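PDB 6TO1: minor fimbrium subunit Mfa5 from Porphyromonas gingivalis ATCC 33277, which serves as an accessory subunit of the minor fimbriae, surface pili that mediate biofilm formation and adhesion to host cells and other oral bacteria. Local coordinates for residues I143-S148 / G362-D367; K159-G164 / E168-A173; M215-M220 / I345-F350; S374-A379 / N383-A388; Y508-S511 / N516-L519. One frame throughout, in Å; residues are numbered along the deposited sequence. Where two conformers were deposited one is given.

Following the chain from the N terminus, the first element used by these contacts is helix 143-160. Its start meets the loop after strand 357-362 in interaction 1, closing a loop of more than two hundred residues; its end packs, after a short loop, on strand 170-177 in interaction 2. Interaction 3 bridges helices 209-220 and 340-353, closing a loop of 124 residues; it nests, like interaction 2, inside that of interaction 1. Interaction 4 follows in series, another short loop folding helix 369-378 onto edge strand 385-387 of the von Willebrand factor A sheet; it touches interactions 1 and 3. Interaction 5, a hairpin end, lies in another sheet, its centre about 52 Å from that of interaction 1.

Interaction 1: residues I143-S148 / G362-D367; sequences IARLKS and GYDLGD
Arg145 and Asp364 run alongside each other in the same direction, their guanidinium and carboxylate planes 26° apart in a stack. The arginine leaves the helix with CG beside the backbone N (chi1 -67°), which sets Arg145 CG 3.5 Å from the carbonyl O of Tyr363; the extended chain then carries the guanidinium to the aspartate. Asp364 CB sits over the centre of one guanidinium face, and Arg145 NH2 comes within 3.4 Å of Asp364 OD2. That oxygen is well out of the guanidinium plane, so this salt bridge rests on charge and not on a directed N-H. Water 1 lies at the edge of the guanidinium instead, accepting from Arg145 NH2 and donating to Asp364 OD1. Asp364 OD1 also accepts from Gly366 N at 3.0 Å, an Asx turn that steadies the carboxylate, while Arg145 NH1 pairs with Asp235. One turn on, Ser148 OG meets the edge of the Tyr363 ring, 3.6 Å from CE1; the ring's hydroxyl is hydrogen-bonded to Ser152. With the magnesium ion about 6 Å from the Arg145 side chain, these residues belong to the loop-bearing, metal-binding end of a von Willebrand factor A domain.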
# COMPACT_ATOMS: atom_id res chain seq x y z
N ILE A 143 -8.04 -32.45 33.50
CA ILE A 143 -6.73 -31.93 33.11
C ILE A 143 -6.52 -31.89 31.61
O ILE A 143 -5.64 -31.16 31.14
CB ILE A 143 -5.61 -32.73 33.81
CG1 ILE A 143 -4.24 -32.09 33.60
CG2 ILE A 143 -5.56 -34.15 33.25
CD1 ILE A 143 -4.00 -30.80 34.34
N ALA A 144 -7.30 -32.64 30.82
CA ALA A 144 -7.22 -32.45 29.38
C ALA A 144 -7.54 -31.02 28.97
O ALA A 144 -7.06 -30.57 27.92
CB ALA A 144 -8.16 -33.43 28.67
N ARG A 145 -8.31 -30.29 29.79
CA ARG A 145 -8.61 -28.89 29.48
C ARG A 145 -7.34 -28.04 29.52
O ARG A 145 -6.99 -27.39 28.53
CB ARG A 145 -9.64 -28.36 30.47
CG ARG A 145 -11.02 -29.00 30.34
CD ARG A 145 -12.02 -28.38 31.31
NE ARG A 145 -13.28 -29.12 31.37
CZ ARG A 145 -14.27 -28.85 32.21
NH1 ARG A 145 -14.17 -27.84 33.06
NH2 ARG A 145 -15.37 -29.58 32.20
N LEU A 146 -6.64 -28.04 30.66
CA LEU A 146 -5.43 -27.23 30.76
C LEU A 146 -4.37 -27.71 29.76
O LEU A 146 -3.67 -26.91 29.15
CB LEU A 146 -4.89 -27.23 32.19
CG LEU A 146 -3.74 -26.25 32.42
CD1 LEU A 146 -4.14 -24.81 32.01
CD2 LEU A 146 -3.23 -26.26 33.85
N LYS A 147 -4.27 -29.03 29.57
CA LYS A 147 -3.31 -29.54 28.59
C LYS A 147 -3.59 -28.98 27.21
O LYS A 147 -2.67 -28.58 26.49
CB LYS A 147 -3.29 -31.08 28.59
CG LYS A 147 -2.37 -31.65 29.69
CD LYS A 147 -2.82 -33.03 30.20
CE LYS A 147 -2.85 -34.09 29.10
NZ LYS A 147 -2.90 -35.48 29.65
N SER A 148 -4.88 -28.86 26.85
CA SER A 148 -5.26 -28.33 25.54
C SER A 148 -5.03 -26.83 25.47
O SER A 148 -4.62 -26.30 24.43
CB SER A 148 -6.73 -28.65 25.23
OG SER A 148 -7.11 -28.11 23.99
N GLY A 362 -13.83 -21.81 24.40
CA GLY A 362 -14.40 -22.58 25.48
C GLY A 362 -13.82 -23.98 25.52
O GLY A 362 -13.99 -24.76 24.58
N TYR A 363 -13.14 -24.30 26.62
CA TYR A 363 -12.44 -25.58 26.74
C TYR A 363 -13.25 -26.68 27.43
O TYR A 363 -12.75 -27.80 27.57
CB TYR A 363 -11.10 -25.35 27.46
CG TYR A 363 -10.09 -24.71 26.54
CD1 TYR A 363 -9.09 -25.45 25.93
CD2 TYR A 363 -10.18 -23.35 26.22
CE1 TYR A 363 -8.19 -24.87 25.08
CE2 TYR A 363 -9.30 -22.77 25.35
CZ TYR A 363 -8.30 -23.53 24.79
OH TYR A 363 -7.43 -22.94 23.92
N ASP A 364 -14.48 -26.41 27.86
CA ASP A 364 -15.41 -27.45 28.30
C ASP A 364 -16.13 -27.96 27.05
O ASP A 364 -16.95 -27.25 26.47
CB ASP A 364 -16.40 -26.89 29.32
CG ASP A 364 -17.35 -27.95 29.88
OD1 ASP A 364 -17.49 -29.02 29.27
OD2 ASP A 364 -17.93 -27.69 30.95
N LEU A 365 -15.78 -29.17 26.61
CA LEU A 365 -16.33 -29.70 25.36
C LEU A 365 -17.62 -30.52 25.57
O LEU A 365 -18.08 -31.16 24.62
CB LEU A 365 -15.30 -30.57 24.64
CG LEU A 365 -13.94 -29.92 24.37
CD1 LEU A 365 -13.03 -30.85 23.55
CD2 LEU A 365 -14.09 -28.62 23.64
N GLY A 366 -18.20 -30.48 26.74
CA GLY A 366 -19.41 -31.22 27.05
C GLY A 366 -20.71 -30.46 26.89
O GLY A 366 -21.76 -30.92 27.36
N ASP A 367 -20.66 -29.29 26.25
CA ASP A 367 -21.80 -28.39 26.02
C ASP A 367 -22.58 -28.08 27.30
O ASP A 367 -23.73 -28.44 27.49
CB ASP A 367 -22.75 -28.92 24.95
CG ASP A 367 -23.75 -27.86 24.49
OD1 ASP A 367 -23.47 -26.65 24.65
OD2 ASP A 367 -24.82 -28.26 23.99
O HOH W 1 -16.22 -31.84 30.07

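Interaction 2: residues K159-G164 / E168-A173; sequences KMLPKG and EGVRIA
Val170, the first strand residue of 168-173, points at the place where helix 143-160 ends. Val170 CG1, anti to the backbone N (chi1 178°), reaches the carbonyl O of Met160 at 3.5 Å, and the same methyl packs 3.9 Å from Leu161 CD2. Leu161 CD2 also rests 3.6 Å from Val170 O, so it lies over both backbone and side chain of the valine. Arg171 sets off on the opposite side of the strand from the helix end and forms a salt bridge with Asp127. Ile172 comes back toward the helix: with CG1 beside the backbone N (chi1 -61°) and the chain then extended, CD1 reaches Leu161 and Met160. Leu161 CD1 is 3.7 Å from Ile172 CD1, the two side chains running antiparallel alongside one another. Met160 meets Ile172 at about a right angle, its CB 4.0 Å from Ile172 CD1. Leu161 itself is the first residue to leave helical geometry and opens a type I turn, closed by Gly164 N to Leu161 O. The helix end thus folds onto the last strand of the beta-alpha-beta unit of strand 126-133, helix 143-160 and strand 170-177. Aliphatic groups pack on one another and on two peptide carbonyls, with no hydrogen bond across, so this buried contact depends on shape and exclusion of water, not on directed bonds.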
# COMPACT_ATOMS: atom_id res chain seq x y z
N LYS A 159 1.74 -18.96 15.57
CA LYS A 159 1.01 -18.53 14.38
C LYS A 159 0.99 -17.02 14.25
O LYS A 159 1.11 -16.48 13.14
CB LYS A 159 -0.40 -19.12 14.45
CG LYS A 159 -1.16 -19.06 13.16
CD LYS A 159 -2.55 -19.62 13.37
CE LYS A 159 -2.60 -21.12 13.14
NZ LYS A 159 -4.01 -21.61 13.26
N MET A 160 0.85 -16.30 15.35
CA MET A 160 0.79 -14.84 15.27
C MET A 160 2.17 -14.21 15.23
O MET A 160 2.29 -13.07 14.78
CB MET A 160 -0.06 -14.33 16.44
CG MET A 160 -1.55 -14.71 16.28
SD MET A 160 -2.53 -13.87 17.66
CE MET A 160 -2.30 -14.53 18.88
N LEU A 161 3.20 -14.91 15.68
CA LEU A 161 4.57 -14.40 15.63
C LEU A 161 5.43 -15.35 14.81
O LEU A 161 6.39 -15.95 15.31
CB LEU A 161 5.12 -14.25 17.04
CG LEU A 161 4.52 -13.15 17.91
CD1 LEU A 161 4.97 -13.31 19.37
CD2 LEU A 161 4.89 -11.78 17.38
N PRO A 162 5.10 -15.52 13.53
CA PRO A 162 5.78 -16.55 12.72
C PRO A 162 7.27 -16.29 12.47
O PRO A 162 8.00 -17.24 12.16
CB PRO A 162 4.99 -16.54 11.40
CG PRO A 162 4.43 -15.16 11.32
CD PRO A 162 4.08 -14.79 12.76
N LYS A 163 7.73 -15.05 12.56
CA LYS A 163 9.15 -14.72 12.44
C LYS A 163 9.76 -14.38 13.79
O LYS A 163 10.81 -13.74 13.86
CB LYS A 163 9.32 -13.56 11.46
CG LYS A 163 8.82 -13.86 10.06
CD LYS A 163 9.08 -12.68 9.13
CE LYS A 163 8.82 -13.03 7.67
NZ LYS A 163 9.22 -11.92 6.76
N GLY A 164 9.10 -14.79 14.87
CA GLY A 164 9.59 -14.46 16.20
C GLY A 164 9.77 -12.97 16.39
O GLY A 164 8.90 -12.15 16.07
N GLU A 168 6.83 -8.45 11.95
CA GLU A 168 6.39 -7.07 11.81
C GLU A 168 5.00 -6.87 12.40
O GLU A 168 4.09 -7.67 12.15
CB GLU A 168 6.38 -6.67 10.32
CG GLU A 168 7.44 -5.65 9.94
CD GLU A 168 7.46 -5.36 8.44
OE1 GLU A 168 6.51 -4.70 7.95
OE2 GLU A 168 8.41 -5.79 7.76
N GLY A 169 4.84 -5.82 13.20
CA GLY A 169 3.54 -5.31 13.54
C GLY A 169 2.84 -5.94 14.73
O GLY A 169 1.94 -5.31 15.28
N VAL A 170 3.22 -7.14 15.14
CA VAL A 170 2.46 -7.93 16.10
C VAL A 170 3.22 -7.98 17.42
O VAL A 170 4.42 -8.23 17.41
CB VAL A 170 2.22 -9.37 15.60
CG1 VAL A 170 1.45 -10.20 16.66
CG2 VAL A 170 1.51 -9.37 14.27
N ARG A 171 2.53 -7.74 18.55
CA ARG A 171 3.06 -8.08 19.86
C ARG A 171 2.02 -8.86 20.67
O ARG A 171 0.81 -8.70 20.47
CB ARG A 171 3.47 -6.83 20.69
CG ARG A 171 4.54 -5.96 20.05
CD ARG A 171 4.93 -4.80 20.95
NE ARG A 171 3.77 -4.02 21.37
CZ ARG A 171 3.81 -3.11 22.35
NH1 ARG A 171 4.95 -2.88 22.99
NH2 ARG A 171 2.72 -2.46 22.71
N ILE A 172 2.49 -9.70 21.58
CA ILE A 172 1.62 -10.52 22.42
C ILE A 172 2.02 -10.34 23.87
O ILE A 172 3.21 -10.43 24.20
CB ILE A 172 1.68 -12.01 22.03
CG1 ILE A 172 1.24 -12.26 20.60
CG2 ILE A 172 0.74 -12.82 22.94
CD1 ILE A 172 1.42 -13.72 20.15
N ALA A 173 1.04 -10.09 24.73
CA ALA A 173 1.19 -10.13 26.18
C ALA A 173 0.39 -11.32 26.72
O ALA A 173 -0.48 -11.88 26.04
CB ALA A 173 0.70 -8.83 26.82

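Interaction 3: residues M215-M220 / I345-F350; sequences MARNIM and INEAQF
Arg217 reaches across from helix 209-220 and, in the conformer described here, one of two modelled, grips a single oxygen of Glu347 on helix 340-353 with two nitrogens, side-on. Arg217 NE and NH1 both donate to Glu347 OE2 at 2.8 Å, and the oxygen sits in the guanidinium plane. The bonds are similarly bent, with an N-H to acceptor angle of 145° for NE, as expected when two neighbouring donors converge on one acceptor. Seen from the glutamate, both nitrogens come from the same face of the carboxylate at similar tilts, NH1 on the syn side. The glutamate chain bends at its second torsion (chi2 70°), which swings the carboxylate toward the arginine although CB does not point that way.

The other oxygen, OE1, is satisfied elsewhere, by Tyr309 OH and Gln210 NE2, so donors hold the carboxylate at both oxygens. Arg217 NH1 has a second acidic partner in Glu304, and the two glutamates probably balance its charge. This is a bridge between two helices of the von Willebrand factor A domain, a Rossmann-like fold in which helices flank a central sheet; Ala216 and Ile219 of the same helix pack on strand 126-133 of that sheet, and Ile345 and Ala348 on helix 369-378.

Phe350 CB packs over one face of the guanidinium. It stands over the group's centre, 3.6 Å from Arg217 CZ, while the ring itself leads away, its plane 63° from the guanidinium. The carbonyl O of Asn346 lies over one face of that ring.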
# COMPACT_ATOMS: atom_id res chain seq x y z
N MET A 215 -6.80 -7.36 34.27
CA MET A 215 -5.36 -7.25 34.02
C MET A 215 -5.06 -7.05 32.53
O MET A 215 -4.17 -6.26 32.17
CB MET A 215 -4.64 -8.48 34.56
CG MET A 215 -3.14 -8.34 34.40
SD MET A 215 -2.27 -9.68 35.16
CE MET A 215 -2.22 -9.06 36.85
N ALA A 216 -5.78 -7.75 31.67
CA ALA A 216 -5.66 -7.54 30.23
C ALA A 216 -5.98 -6.09 29.85
O ALA A 216 -5.30 -5.51 29.00
CB ALA A 216 -6.58 -8.51 29.49
N ARG A 217 -7.02 -5.50 30.46
CA ARG A 217 -7.33 -4.11 30.17
C ARG A 217 -6.22 -3.19 30.66
O ARG A 217 -5.87 -2.21 29.99
CB ARG A 217 -8.67 -3.70 30.80
CG ARG A 217 -9.85 -4.43 30.25
CD ARG A 217 -11.14 -3.66 30.51
NE ARG A 217 -11.42 -3.41 31.91
CZ ARG A 217 -11.53 -2.20 32.46
NH1 ARG A 217 -11.85 -2.09 33.74
NH2 ARG A 217 -11.31 -1.11 31.75
N ASN A 218 -5.63 -3.49 31.82
CA ASN A 218 -4.53 -2.69 32.32
C ASN A 218 -3.35 -2.75 31.36
O ASN A 218 -2.72 -1.73 31.06
CB ASN A 218 -4.08 -3.18 33.70
CG ASN A 218 -5.01 -2.75 34.83
OD1 ASN A 218 -5.96 -1.99 34.65
ND2 ASN A 218 -4.72 -3.25 36.01
N ILE A 219 -3.04 -3.95 30.87
CA ILE A 219 -1.93 -4.11 29.94
C ILE A 219 -2.23 -3.41 28.62
O ILE A 219 -1.37 -2.72 28.07
CB ILE A 219 -1.65 -5.61 29.71
CG1 ILE A 219 -1.04 -6.20 30.98
CG2 ILE A 219 -0.69 -5.80 28.54
CD1 ILE A 219 -1.00 -7.71 31.01
N MET A 220 -3.44 -3.58 28.10
CA MET A 220 -3.79 -2.99 26.81
C MET A 220 -3.83 -1.48 26.85
O MET A 220 -3.66 -0.84 25.80
CB MET A 220 -5.14 -3.54 26.35
CG MET A 220 -5.42 -3.21 24.89
SD MET A 220 -4.38 -4.21 23.79
CE MET A 220 -5.24 -5.77 23.73
N ILE A 345 -18.59 -10.85 31.95
CA ILE A 345 -19.18 -10.19 30.78
C ILE A 345 -19.12 -8.67 30.95
O ILE A 345 -18.81 -7.93 30.01
CB ILE A 345 -20.62 -10.68 30.54
CG1 ILE A 345 -20.66 -12.20 30.29
CG2 ILE A 345 -21.22 -9.87 29.41
CD1 ILE A 345 -22.03 -12.82 30.44
N ASN A 346 -19.42 -8.20 32.18
CA ASN A 346 -19.40 -6.77 32.50
C ASN A 346 -18.02 -6.18 32.27
O ASN A 346 -17.87 -5.09 31.68
CB ASN A 346 -19.84 -6.63 33.98
CG ASN A 346 -20.50 -5.30 34.31
OD1 ASN A 346 -21.31 -5.24 35.24
ND2 ASN A 346 -20.12 -4.25 33.63
N GLU A 347 -16.98 -6.89 32.73
CA GLU A 347 -15.61 -6.43 32.58
C GLU A 347 -15.21 -6.40 31.12
O GLU A 347 -14.53 -5.46 30.67
CB GLU A 347 -14.70 -7.34 33.38
CG GLU A 347 -13.28 -6.85 33.49
CD GLU A 347 -13.16 -5.63 34.39
OE1 GLU A 347 -14.00 -5.48 35.30
OE2 GLU A 347 -12.23 -4.83 34.18
N ALA A 348 -15.63 -7.40 30.36
CA ALA A 348 -15.36 -7.39 28.93
C ALA A 348 -16.03 -6.20 28.26
O ALA A 348 -15.50 -5.68 27.28
CB ALA A 348 -15.80 -8.69 28.29
N GLN A 349 -17.19 -5.77 28.76
CA GLN A 349 -17.86 -4.63 28.14
C GLN A 349 -17.00 -3.37 28.23
O GLN A 349 -16.98 -2.56 27.30
CB GLN A 349 -19.22 -4.37 28.81
CG GLN A 349 -20.06 -3.34 28.04
CD GLN A 349 -20.36 -3.77 26.61
OE1 GLN A 349 -20.87 -4.84 26.36
NE2 GLN A 349 -20.02 -2.91 25.66
N PHE A 350 -16.29 -3.19 29.35
CA PHE A 350 -15.40 -2.03 29.47
C PHE A 350 -14.30 -2.12 28.42
O PHE A 350 -13.94 -1.10 27.82
CB PHE A 350 -14.78 -1.94 30.87
CG PHE A 350 -15.79 -2.01 32.00
CD1 PHE A 350 -17.03 -1.38 31.88
CD2 PHE A 350 -15.51 -2.71 33.15
CE1 PHE A 350 -17.96 -1.45 32.90
CE2 PHE A 350 -16.44 -2.79 34.15
CZ PHE A 350 -17.65 -2.17 34.03

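Interaction 4: residues S374-A379 / N383-A388; sequences SLKLTA and NHFFTA. With PO4 (phosphate ion), chain D.
The ring of Phe385 is wedged against the last turns of helix 369-378, touching two consecutive residues, both of which approach it obliquely. Leu375 comes to the CD1 and CE1 atoms, crossing the phenylalanine at about a right angle: Leu375 CB lies 3.7 Å from Phe385 CD1, and Leu375 CD1 4.0 Å from Phe385 CE1. By the CD2 and CE2 atoms runs Lys376, whose extended chain passes the ring at a slant, with Lys376 CG 3.5 Å from Phe385 CD2 and CE 3.8 Å from the same atom. Phe385 takes this place because its CG is anti to the backbone N (chi1 163°), which throws the ring off the strand toward the helix. Beyond the ring, the ammonium group of Lys376 is taken up by anions: NZ donates to O2 of a phosphate ion at 3.0 Å, probably from the crystallisation liquor, and pairs with Glu382. Where the helix gives way to loop, Ala379 CB packs 3.9 Å from His384 CB, while the imidazole leads away to bond Asp381 through ND1. Helix 369-378 is thus folded back on edge strand 385-387, completing the beta-alpha-beta unit that starts with strand 357-362. Across the two segments the contact is carried by carbon, without a hydrogen bond; the lysine contributes its methylenes to the packing and keeps its charge outside, so one residue serves both the apolar seam and the polar surface.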
# COMPACT_ATOMS: atom_id res chain seq x y z
N SER A 374 -22.05 -17.83 28.50
CA SER A 374 -21.31 -16.75 29.15
C SER A 374 -20.14 -16.30 28.29
O SER A 374 -19.92 -15.10 28.09
CB SER A 374 -20.84 -17.18 30.53
OG SER A 374 -21.93 -17.25 31.41
N LEU A 375 -19.37 -17.25 27.75
CA LEU A 375 -18.25 -16.89 26.88
C LEU A 375 -18.72 -16.26 25.57
O LEU A 375 -18.03 -15.39 25.04
CB LEU A 375 -17.37 -18.13 26.62
CG LEU A 375 -16.60 -18.62 27.87
CD1 LEU A 375 -15.93 -19.94 27.52
CD2 LEU A 375 -15.57 -17.62 28.31
N LYS A 376 -19.87 -16.66 25.05
CA LYS A 376 -20.37 -16.01 23.85
C LYS A 376 -20.65 -14.53 24.10
O LYS A 376 -20.35 -13.68 23.26
CB LYS A 376 -21.64 -16.70 23.34
CG LYS A 376 -21.40 -18.00 22.67
CD LYS A 376 -22.76 -18.63 22.21
CE LYS A 376 -22.56 -20.06 21.79
NZ LYS A 376 -23.84 -20.58 21.23
N LEU A 377 -21.23 -14.20 25.27
CA LEU A 377 -21.56 -12.81 25.56
C LEU A 377 -20.32 -12.00 25.93
O LEU A 377 -20.33 -10.77 25.83
CB LEU A 377 -22.59 -12.76 26.69
CG LEU A 377 -24.00 -13.22 26.33
CD1 LEU A 377 -24.97 -12.94 27.50
CD2 LEU A 377 -24.52 -12.57 25.09
N THR A 378 -19.27 -12.67 26.45
CA THR A 378 -18.02 -12.03 26.78
C THR A 378 -17.27 -11.62 25.51
O THR A 378 -16.66 -10.54 25.47
CB THR A 378 -17.15 -13.00 27.60
OG1 THR A 378 -17.84 -13.43 28.78
CG2 THR A 378 -15.87 -12.35 28.02
N ALA A 379 -17.39 -12.42 24.45
CA ALA A 379 -16.75 -12.12 23.19
C ALA A 379 -17.43 -10.94 22.50
O ALA A 379 -18.54 -10.52 22.85
CB ALA A 379 -16.79 -13.33 22.26
N ASN A 383 -19.86 -15.01 17.00
CA ASN A 383 -18.90 -15.53 16.05
C ASN A 383 -17.45 -15.36 16.49
O ASN A 383 -16.56 -15.94 15.87
CB ASN A 383 -19.10 -14.86 14.69
CG ASN A 383 -20.33 -15.39 13.96
OD1 ASN A 383 -20.89 -16.43 14.34
ND2 ASN A 383 -20.75 -14.69 12.92
N HIS A 384 -17.19 -14.58 17.55
CA HIS A 384 -15.86 -14.52 18.14
C HIS A 384 -15.69 -15.48 19.32
O HIS A 384 -14.69 -15.40 20.04
CB HIS A 384 -15.55 -13.09 18.60
CG HIS A 384 -15.19 -12.17 17.48
ND1 HIS A 384 -16.11 -11.75 16.54
CD2 HIS A 384 -14.02 -11.58 17.15
CE1 HIS A 384 -15.52 -10.93 15.69
NE2 HIS A 384 -14.26 -10.81 16.04
N PHE A 385 -16.65 -16.37 19.53
CA PHE A 385 -16.52 -17.50 20.43
C PHE A 385 -16.41 -18.78 19.61
O PHE A 385 -17.09 -18.93 18.59
CB PHE A 385 -17.75 -17.61 21.36
CG PHE A 385 -17.88 -18.93 22.01
CD1 PHE A 385 -17.15 -19.23 23.14
CD2 PHE A 385 -18.74 -19.90 21.51
CE1 PHE A 385 -17.27 -20.45 23.77
CE2 PHE A 385 -18.85 -21.13 22.12
CZ PHE A 385 -18.13 -21.40 23.26
N PHE A 386 -15.58 -19.71 20.06
CA PHE A 386 -15.65 -21.07 19.55
C PHE A 386 -15.22 -22.06 20.61
O PHE A 386 -14.50 -21.73 21.55
CB PHE A 386 -14.84 -21.23 18.24
CG PHE A 386 -13.36 -20.94 18.36
CD1 PHE A 386 -12.49 -21.93 18.77
CD2 PHE A 386 -12.84 -19.70 18.01
CE1 PHE A 386 -11.13 -21.69 18.86
CE2 PHE A 386 -11.48 -19.45 18.10
CZ PHE A 386 -10.63 -20.45 18.51
N THR A 387 -15.73 -23.28 20.49
CA THR A 387 -15.32 -24.35 21.39
C THR A 387 -13.97 -24.88 20.94
O THR A 387 -13.63 -24.87 19.76
CB THR A 387 -16.34 -25.50 21.40
OG1 THR A 387 -16.51 -25.96 20.06
CG2 THR A 387 -17.68 -25.02 21.95
N ALA A 388 -13.19 -25.37 21.91
CA ALA A 388 -11.82 -25.79 21.66
C ALA A 388 -11.77 -27.21 21.09
O ALA A 388 -11.12 -28.11 21.63
CB ALA A 388 -11.02 -25.69 22.94
P PO4 D . -24.11 -23.81 23.41
O1 PO4 D . -22.79 -23.79 22.68
O2 PO4 D . -24.79 -22.46 23.32
O3 PO4 D . -25.06 -24.80 22.77
O4 PO4 D . -23.91 -24.17 24.86

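Interaction 5: residues Y508-S511 / N516-L519; sequences YTNS and NQQL
With chi1 at 70°, Tyr508 holds CG between its backbone N and carbonyl carbon, and this turns the ring over toward Gln517 on the paired strand. The strand pairing places Gln517 CB over that ring, while a bend at chi2 (-61°) turns the amide aside, toward water 3 and Ser515. Gln517 CB stands 3.6 Å from the centroid of the Tyr508 ring and 17° off the normal, a CH-pi contact over the face, while the ring and amide planes are nearly perpendicular. Leu519 CD1 adds an apolar touch to Tyr508 CE2 at 4.0 Å. Beneath the side chains the backbones form a hydrogen-bonded antiparallel pair: Tyr508 N to Gln517 O at 2.8 Å and Gln517 N to Tyr508 O at 2.9 Å. Asn516 faces Tyr508 as well, giving a G1 beta bulge. Two waters knit the flanks: water 2 joins Thr509 OG1 and Asn516 N, and water 3 accepts from Asn510 ND2 and donates to Gln517 OE1. Asn510 ND2 also donates to Glu514, and Gln517 NE2 bonds Ser515 O. The hairpin forms one edge of its antiparallel sheet: strand 501-510 lies between 517-520 and 408-417, and strand 90-98 brings Val90 against both Tyr508 and Leu519.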
# COMPACT_ATOMS: atom_id res chain seq x y z
N TYR A 508 -2.13 12.37 -6.34
CA TYR A 508 -2.84 11.14 -6.00
C TYR A 508 -3.51 11.21 -4.64
O TYR A 508 -3.19 12.05 -3.80
CB TYR A 508 -1.89 9.92 -6.09
CG TYR A 508 -0.82 9.83 -5.02
CD1 TYR A 508 -0.98 8.99 -3.92
CD2 TYR A 508 0.36 10.57 -5.10
CE1 TYR A 508 -0.02 8.91 -2.92
CE2 TYR A 508 1.33 10.48 -4.11
CZ TYR A 508 1.12 9.65 -3.01
OH TYR A 508 2.03 9.52 -2.00
N THR A 509 -4.44 10.28 -4.45
CA THR A 509 -5.09 10.05 -3.17
C THR A 509 -4.48 8.80 -2.55
O THR A 509 -4.44 7.73 -3.19
CB THR A 509 -6.60 9.89 -3.35
OG1 THR A 509 -7.10 11.10 -3.92
CG2 THR A 509 -7.25 9.64 -1.99
N ASN A 510 -3.95 8.94 -1.32
CA ASN A 510 -3.14 7.90 -0.73
C ASN A 510 -4.04 6.82 -0.11
O ASN A 510 -5.26 6.85 -0.23
CB ASN A 510 -2.14 8.50 0.25
CG ASN A 510 -2.77 9.01 1.54
OD1 ASN A 510 -3.92 8.71 1.85
ND2 ASN A 510 -2.00 9.76 2.30
N SER A 511 -3.41 5.83 0.51
CA SER A 511 -4.11 4.63 0.96
C SER A 511 -5.10 4.90 2.07
O SER A 511 -5.93 4.02 2.35
CB SER A 511 -3.09 3.59 1.42
OG SER A 511 -2.35 4.05 2.55
N ASN A 516 -4.67 15.01 -3.11
CA ASN A 516 -3.71 16.04 -3.50
C ASN A 516 -2.29 15.76 -3.00
O ASN A 516 -1.53 16.69 -2.75
CB ASN A 516 -4.15 17.42 -3.01
CG ASN A 516 -3.44 18.55 -3.74
OD1 ASN A 516 -3.15 18.46 -4.93
ND2 ASN A 516 -3.14 19.62 -3.02
N GLN A 517 -1.92 14.50 -2.83
CA GLN A 517 -0.53 14.14 -2.58
C GLN A 517 0.24 14.24 -3.90
O GLN A 517 -0.28 13.87 -4.95
CB GLN A 517 -0.43 12.72 -2.03
CG GLN A 517 -1.33 12.49 -0.82
CD GLN A 517 -0.98 13.38 0.35
OE1 GLN A 517 0.06 13.21 0.96
NE2 GLN A 517 -1.85 14.34 0.65
N GLN A 518 1.48 14.71 -3.85
CA GLN A 518 2.15 15.03 -5.11
C GLN A 518 3.59 14.56 -5.11
O GLN A 518 4.29 14.72 -4.12
CB GLN A 518 2.10 16.55 -5.36
CG GLN A 518 0.71 17.05 -5.73
CD GLN A 518 0.69 18.53 -6.09
OE1 GLN A 518 1.70 19.07 -6.54
NE2 GLN A 518 -0.45 19.18 -5.90
N LEU A 519 4.00 13.97 -6.22
CA LEU A 519 5.35 13.48 -6.41
C LEU A 519 5.80 13.88 -7.81
O LEU A 519 5.03 13.76 -8.77
CB LEU A 519 5.45 11.98 -6.25
CG LEU A 519 5.33 11.39 -4.83
CD1 LEU A 519 5.23 9.89 -4.96
CD2 LEU A 519 6.52 11.80 -4.01
O HOH W 2 -5.97 13.35 -5.57
O HOH W 3 0.73 10.24 1.27